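Local coordinates for protein chinitase A (PDB 3EBV) that probably hydrolyses internal glycosidic bonds of chitin, through the family 18 glycosyl hydrolase TIM-barrel domain that makes up this chain, at residues 202-207 with 254-259; 243-246 with 250-253. All blocks are in the same frame, centred on the assembly; numbering follows the deposited sequence. Where two conformers were deposited one is given.

Contact 1: residues 202-207 with 254-259; sequences LTALAC and GSFKPS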
ATOM      1  N   LEU A 202       6.309 -14.193  -4.412  1.00  8.09           N
ATOM      2  CA  LEU A 202       6.670 -12.775  -4.481  1.00  9.13           C
ATOM      3  C   LEU A 202       7.308 -12.427  -5.818  1.00  8.89           C
ATOM      4  O   LEU A 202       6.927 -11.471  -6.493  1.00  9.27           O
ATOM      5  CB  LEU A 202       7.599 -12.386  -3.323  1.00  9.60           C
ATOM      6  CG  LEU A 202       7.063 -12.754  -1.922  1.00  9.28           C
ATOM      7  CD1 LEU A 202       8.011 -12.294  -0.839  1.00  9.17           C
ATOM      8  CD2 LEU A 202       5.656 -12.147  -1.693  1.00 12.24           C
ATOM      9  N   THR A 203       8.337 -13.198  -6.196  1.00  8.41           N
ATOM     10  CA  THR A 203       9.084 -12.805  -7.397  1.00  7.86           C
ATOM     11  C   THR A 203       8.331 -13.041  -8.696  1.00  8.41           C
ATOM     12  O   THR A 203       8.380 -12.182  -9.605  1.00  8.97           O
ATOM     13  CB  THR A 203      10.468 -13.541  -7.445  1.00  8.94           C
ATOM     14  OG1 THR A 203      10.233 -14.965  -7.420  1.00  9.27           O
ATOM     15  CG2 THR A 203      11.315 -13.166  -6.242  1.00  8.87           C
ATOM     16  N   ALA A 204       7.661 -14.190  -8.810  1.00  7.68           N
ATOM     17  CA  ALA A 204       6.934 -14.515 -10.024  1.00  7.76           C
ATOM     18  C   ALA A 204       5.708 -13.639 -10.280  1.00  8.15           C
ATOM     19  O   ALA A 204       5.345 -13.394 -11.444  1.00  9.69           O
ATOM     20  CB  ALA A 204       6.582 -16.007 -10.061  1.00  9.23           C
ATOM     21  N   LEU A 205       5.035 -13.213  -9.198  1.00  8.76           N
ATOM     22  CA  LEU A 205       3.889 -12.316  -9.377  1.00  8.31           C
ATOM     23  C   LEU A 205       4.359 -10.868  -9.545  1.00  7.60           C
ATOM     24  O   LEU A 205       3.744 -10.140 -10.341  1.00  8.43           O
ATOM     25  CB  LEU A 205       2.924 -12.429  -8.181  1.00  9.13           C
ATOM     26  CG  LEU A 205       1.906 -13.572  -8.302  1.00  9.16           C
ATOM     27  CD1 LEU A 205       2.524 -14.959  -8.386  1.00 11.87           C
ATOM     28  CD2 LEU A 205       0.962 -13.516  -7.087  1.00 10.71           C
ATOM     29  N   ALA A 206       5.406 -10.433  -8.827  1.00  7.98           N
ATOM     30  CA  ALA A 206       5.963  -9.085  -9.076  1.00  8.34           C
ATOM     31  C   ALA A 206       6.418  -8.956 -10.526  1.00  9.20           C
ATOM     32  O   ALA A 206       6.243  -7.905 -11.152  1.00  9.59           O
ATOM     33  CB  ALA A 206       7.092  -8.783  -8.126  1.00  8.46           C
ATOM     34  N   CYS A 207       6.956 -10.032 -11.075  1.00  9.54           N
ATOM     35  CA  CYS A 207       7.391 -10.048 -12.486  1.00 10.12           C
ATOM     36  C   CYS A 207       6.259  -9.647 -13.449  1.00 10.61           C
ATOM     37  O   CYS A 207       6.506  -9.011 -14.483  1.00 10.44           O
ATOM     38  CB  CYS A 207       7.861 -11.496 -12.769  1.00 10.86           C
ATOM     39  SG  CYS A 207       8.312 -11.842 -14.475  1.00 14.70           S
ATOM     40  N   GLY A 254      14.399 -18.169  -5.585  1.00 12.34           N
ATOM     41  CA  GLY A 254      13.897 -19.544  -5.405  1.00 11.82           C
ATOM     42  C   GLY A 254      13.951 -20.252  -6.759  1.00 11.28           C
ATOM     43  O   GLY A 254      14.894 -19.997  -7.557  1.00 13.70           O
ATOM     44  N   SER A 255      13.007 -21.149  -7.059  1.00 11.34           N
ATOM     45  CA  SER A 255      13.010 -21.789  -8.391  1.00 11.60           C
ATOM     46  C   SER A 255      12.767 -20.781  -9.526  1.00 11.56           C
ATOM     47  O   SER A 255      13.179 -20.969 -10.694  1.00 12.41           O
ATOM     48  CB  SER A 255      11.986 -22.926  -8.507  1.00 12.24           C
ATOM     49  OG  SER A 255      10.637 -22.470  -8.676  1.00 13.21           O
ATOM     50  N   PHE A 256      12.004 -19.719  -9.224  1.00 10.30           N
ATOM     51  CA  PHE A 256      11.681 -18.736 -10.252  1.00  9.60           C
ATOM     52  C   PHE A 256      12.797 -17.697 -10.398  1.00  9.37           C
ATOM     53  O   PHE A 256      13.177 -17.041  -9.431  1.00 10.37           O
ATOM     54  CB  PHE A 256      10.367 -17.988  -9.952  1.00  9.36           C
ATOM     55  CG  PHE A 256      10.087 -16.983 -11.018  1.00  9.60           C
ATOM     56  CD1 PHE A 256       9.739 -17.393 -12.324  1.00 11.59           C
ATOM     57  CD2 PHE A 256      10.318 -15.634 -10.761  1.00  9.90           C
ATOM     58  CE1 PHE A 256       9.594 -16.440 -13.366  1.00 10.69           C
ATOM     59  CE2 PHE A 256      10.139 -14.687 -11.800  1.00  8.89           C
ATOM     60  CZ  PHE A 256       9.796 -15.094 -13.085  1.00 10.13           C
ATOM     61  N   LYS A 257      13.296 -17.620 -11.630  1.00  9.68           N
ATOM     62  CA  LYS A 257      14.349 -16.645 -11.955  1.00  9.63           C
ATOM     63  C   LYS A 257      13.829 -15.601 -12.931  1.00  9.39           C
ATOM     64  O   LYS A 257      13.510 -15.901 -14.078  1.00 10.65           O
ATOM     65  CB  LYS A 257      15.554 -17.386 -12.573  1.00  9.94           C
ATOM     66  CG  LYS A 257      16.684 -16.402 -13.032  1.00  9.76           C
ATOM     67  CD  LYS A 257      17.328 -15.741 -11.826  1.00 10.45           C
ATOM     68  CE  LYS A 257      18.419 -14.700 -12.207  1.00 11.35           C
ATOM     69  NZ  LYS A 257      17.790 -13.465 -12.815  1.00  9.84           N
ATOM     70  N   PRO A 258      13.692 -14.336 -12.446  1.00 10.29           N
ATOM     71  CA  PRO A 258      13.301 -13.312 -13.404  1.00 10.78           C
ATOM     72  C   PRO A 258      14.292 -13.211 -14.564  1.00 11.12           C
ATOM     73  O   PRO A 258      15.490 -13.462 -14.391  1.00 10.83           O
ATOM     74  CB  PRO A 258      13.324 -12.020 -12.567  1.00 11.69           C
ATOM     75  CG  PRO A 258      13.213 -12.457 -11.109  1.00 11.91           C
ATOM     76  CD  PRO A 258      13.903 -13.825 -11.071  1.00 10.42           C
ATOM     77  N   SER A 259      13.821 -12.802 -15.735  1.00 11.90           N
ATOM     78  CA  SER A 259      14.739 -12.668 -16.856  0.70 11.71           C
ATOM     79  C   SER A 259      15.705 -11.524 -16.697  1.00 11.74           C
ATOM     80  O   SER A 259      16.803 -11.558 -17.245  1.00 11.48           O
ATOM     81  CB  SER A 259      13.987 -12.503 -18.164  0.70 13.46           C
ATOM     82  OG  SER A 259      13.189 -13.649 -18.416  0.70 16.87           O
TER
HETATM   83  O   HOH W   1      12.255 -16.743  -6.870  1.00 11.70           O
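Thr203, Ala204 and Cys207, on the face of TIM-barrel helix 199-210 turned toward the loop after helix 237-249, receive the ring of Phe256 from that irregular loop. Three residues of the helix pack round this one ring. Ala204 covers one face: its CB lies 3.9 Å from the centroid of the Phe256 ring and only 18° off the normal, a CH-pi contact displaced toward the rim on the CG side. One helical turn along, the sulfur-aromatic contact is oblique, with Cys207 SG 5.1 Å from the centroid of the Phe256 ring and 74° off its normal. Thr203 comes in at the edge, near the ring plane, OG1 standing 3.4 Å from Phe256 CD2. The ring is presented to the helix because Phe256 CG is anti to its own backbone N (chi1 179°). Outside the two segments, Tyr194 and the loop carrying Cys189 also touch the ring, and Cys189 forms the disulfide with Cys207, which ties that sulfur down beside it.

No direct hydrogen bond joins the two segments. Asp200, one turn before Ala204, contributes from just outside, its carboxylate bonding Phe256 N and Ser255 OG directly. One water bridges the segments: it accepts from Thr203 OG1 at 2.7 Å and from Gly254 N at 2.9 Å, and donates to Phe256 O at 2.7 Å.

Contact 2: residues 243-246 with 250-253; sequences ALDC and ATNC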
ATOM      1  N   ALA A 243      13.455 -12.155  -1.756  1.00 10.06           N
ATOM      2  CA  ALA A 243      12.729 -11.765  -2.956  1.00  9.73           C
ATOM      3  C   ALA A 243      13.242 -10.415  -3.497  1.00 10.08           C
ATOM      4  O   ALA A 243      13.339 -10.202  -4.706  1.00 10.07           O
ATOM      5  CB  ALA A 243      11.203 -11.680  -2.637  1.00 11.07           C
ATOM      6  N   LEU A 244      13.481  -9.477  -2.578  1.00  9.50           N
ATOM      7  CA  LEU A 244      14.041  -8.176  -2.980  1.00 10.30           C
ATOM      8  C   LEU A 244      15.393  -8.370  -3.684  1.00 11.13           C
ATOM      9  O   LEU A 244      15.611  -7.747  -4.716  1.00 12.01           O
ATOM     10  CB  LEU A 244      14.201  -7.267  -1.751  1.00 11.39           C
ATOM     11  CG  LEU A 244      12.867  -6.800  -1.126  1.00 10.89           C
ATOM     12  CD1 LEU A 244      13.258  -6.163   0.230  1.00 13.00           C
ATOM     13  CD2 LEU A 244      12.153  -5.807  -2.030  1.00 10.85           C
ATOM     14  N   ASP A 245      16.240  -9.216  -3.094  1.00 10.95           N
ATOM     15  CA  ASP A 245      17.562  -9.534  -3.705  1.00 11.45           C
ATOM     16  C   ASP A 245      17.352 -10.147  -5.078  1.00 11.74           C
ATOM     17  O   ASP A 245      18.091  -9.846  -6.029  1.00 11.98           O
ATOM     18  CB  ASP A 245      18.329 -10.503  -2.828  1.00 11.76           C
ATOM     19  CG  ASP A 245      18.836  -9.858  -1.546  1.00 12.84           C
ATOM     20  OD1 ASP A 245      18.742  -8.608  -1.425  1.00 14.36           O
ATOM     21  OD2 ASP A 245      19.324 -10.649  -0.720  1.00 14.76           O
ATOM     22  N   CYS A 246      16.417 -11.079  -5.175  1.00 10.19           N
ATOM     23  CA  CYS A 246      16.250 -11.791  -6.439  1.00 10.53           C
ATOM     24  C   CYS A 246      15.873 -10.829  -7.559  1.00 10.83           C
ATOM     25  O   CYS A 246      16.464 -10.824  -8.680  1.00 11.82           O
ATOM     26  CB  CYS A 246      15.215 -12.899  -6.230  1.00 11.09           C
ATOM     27  SG  CYS A 246      14.770 -13.823  -7.743  1.00 10.26           S
ATOM     28  N   ALA A 250      19.585 -10.330  -8.729  1.00 11.63           N
ATOM     29  CA  ALA A 250      19.734 -11.717  -9.176  1.00 11.80           C
ATOM     30  C   ALA A 250      20.458 -12.588  -8.163  1.00 12.50           C
ATOM     31  O   ALA A 250      21.258 -13.475  -8.504  1.00 14.41           O
ATOM     32  CB  ALA A 250      20.409 -11.806 -10.580  1.00 12.04           C
ATOM     33  N   THR A 251      20.209 -12.361  -6.893  1.00 11.13           N
ATOM     34  CA  THR A 251      20.697 -13.270  -5.875  1.00 11.96           C
ATOM     35  C   THR A 251      19.547 -13.746  -4.992  1.00 12.57           C
ATOM     36  O   THR A 251      18.516 -13.058  -4.925  1.00 11.71           O
ATOM     37  CB  THR A 251      21.773 -12.632  -4.991  1.00 14.65           C
ATOM     38  OG1 THR A 251      21.211 -11.539  -4.231  1.00 16.49           O
ATOM     39  CG2 THR A 251      22.917 -12.090  -5.853  1.00 14.34           C
ATOM     40  N   ASN A 252      19.708 -14.913  -4.364  1.00 12.71           N
ATOM     41  CA  ASN A 252      18.712 -15.441  -3.415  1.00 12.35           C
ATOM     42  C   ASN A 252      17.354 -15.757  -4.041  1.00 12.28           C
ATOM     43  O   ASN A 252      16.353 -15.882  -3.333  1.00 12.68           O
ATOM     44  CB  ASN A 252      18.600 -14.535  -2.178  1.00 12.51           C
ATOM     45  CG  ASN A 252      19.878 -14.529  -1.362  1.00 16.34           C
ATOM     46  OD1 ASN A 252      20.510 -15.584  -1.178  1.00 19.62           O
ATOM     47  ND2 ASN A 252      20.284 -13.372  -0.920  1.00 18.37           N
ATOM     48  N   CYS A 253      17.344 -16.017  -5.351  1.00 10.68           N
ATOM     49  CA  CYS A 253      16.099 -16.488  -5.971  1.00 11.44           C
ATOM     50  C   CYS A 253      15.705 -17.894  -5.513  1.00 12.98           C
ATOM     51  O   CYS A 253      16.552 -18.718  -5.099  1.00 13.64           O
ATOM     52  CB  CYS A 253      16.201 -16.495  -7.507  1.00 12.00           C
ATOM     53  SG  CYS A 253      16.529 -14.851  -8.211  1.00 10.76           S
TER
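Cys246 SG stands anti to its backbone N (chi1 175°), while Cys253 SG lies beside its own backbone N, anti to the carbonyl carbon; these two rotations bring the sulfurs to 2.1 Å, SG to SG, in a disulfide whose chi3 of 98° is close to the unstrained right angle. One residue earlier on the helix, Asp245 lies beside Asn252 of the loop, the two side chains pointing the same way, both with CG beside the backbone N. Asn252 ND2 donates to Asp245 OD2 at 2.9 Å; the acceptor lies in the amide plane and receives the bond on its anti lone pair. The carboxylate and amide planes are turned 33° apart. The other oxygen, Asp245 OD1, is bonded by His290 of the last helix, so both ends of the carboxylate are held. Thr251 fits against the root of this pair, OG1 3.4 Å from Asp245 CB.

The backbone bonds are less regular. Ala250 N donates to Cys246 O at 3.2 Å, and Thr251 N makes a weak bond to Asp245 O at 3.4 Å. Thr251 O comes within 2.9 Å of Cys246 N, but the angle is too poor for a hydrogen bond. With Ala250 in positive phi, the whole is a helix C-terminus where a residue of left-handed conformation turns the chain back, closed by a short-range disulfide.

In the fold
Following the chain from the N terminus, most of the barrel strands have passed before helix 199-210, between strands 175-179 and 219-224 in sequence, supplies the first half of contact 1. The chain then runs through strand 219-224 into helix 237-249, whose end is fastened by contact 2 across three intervening residues. Directly afterwards, residues 254-259 return to helix 199-210 and close contact 1, a loop of 46 residues that encloses the short one entirely. With centres about 9 Å apart, the contacts join physically: Pro258 CD packs 3.4 Å from Cys246 SG, and Thr203 CG2 also meets that sulfur. Helices 199-210 and 237-249 are thus tied to each other and to the loop leading from the second helix toward strand 267-271.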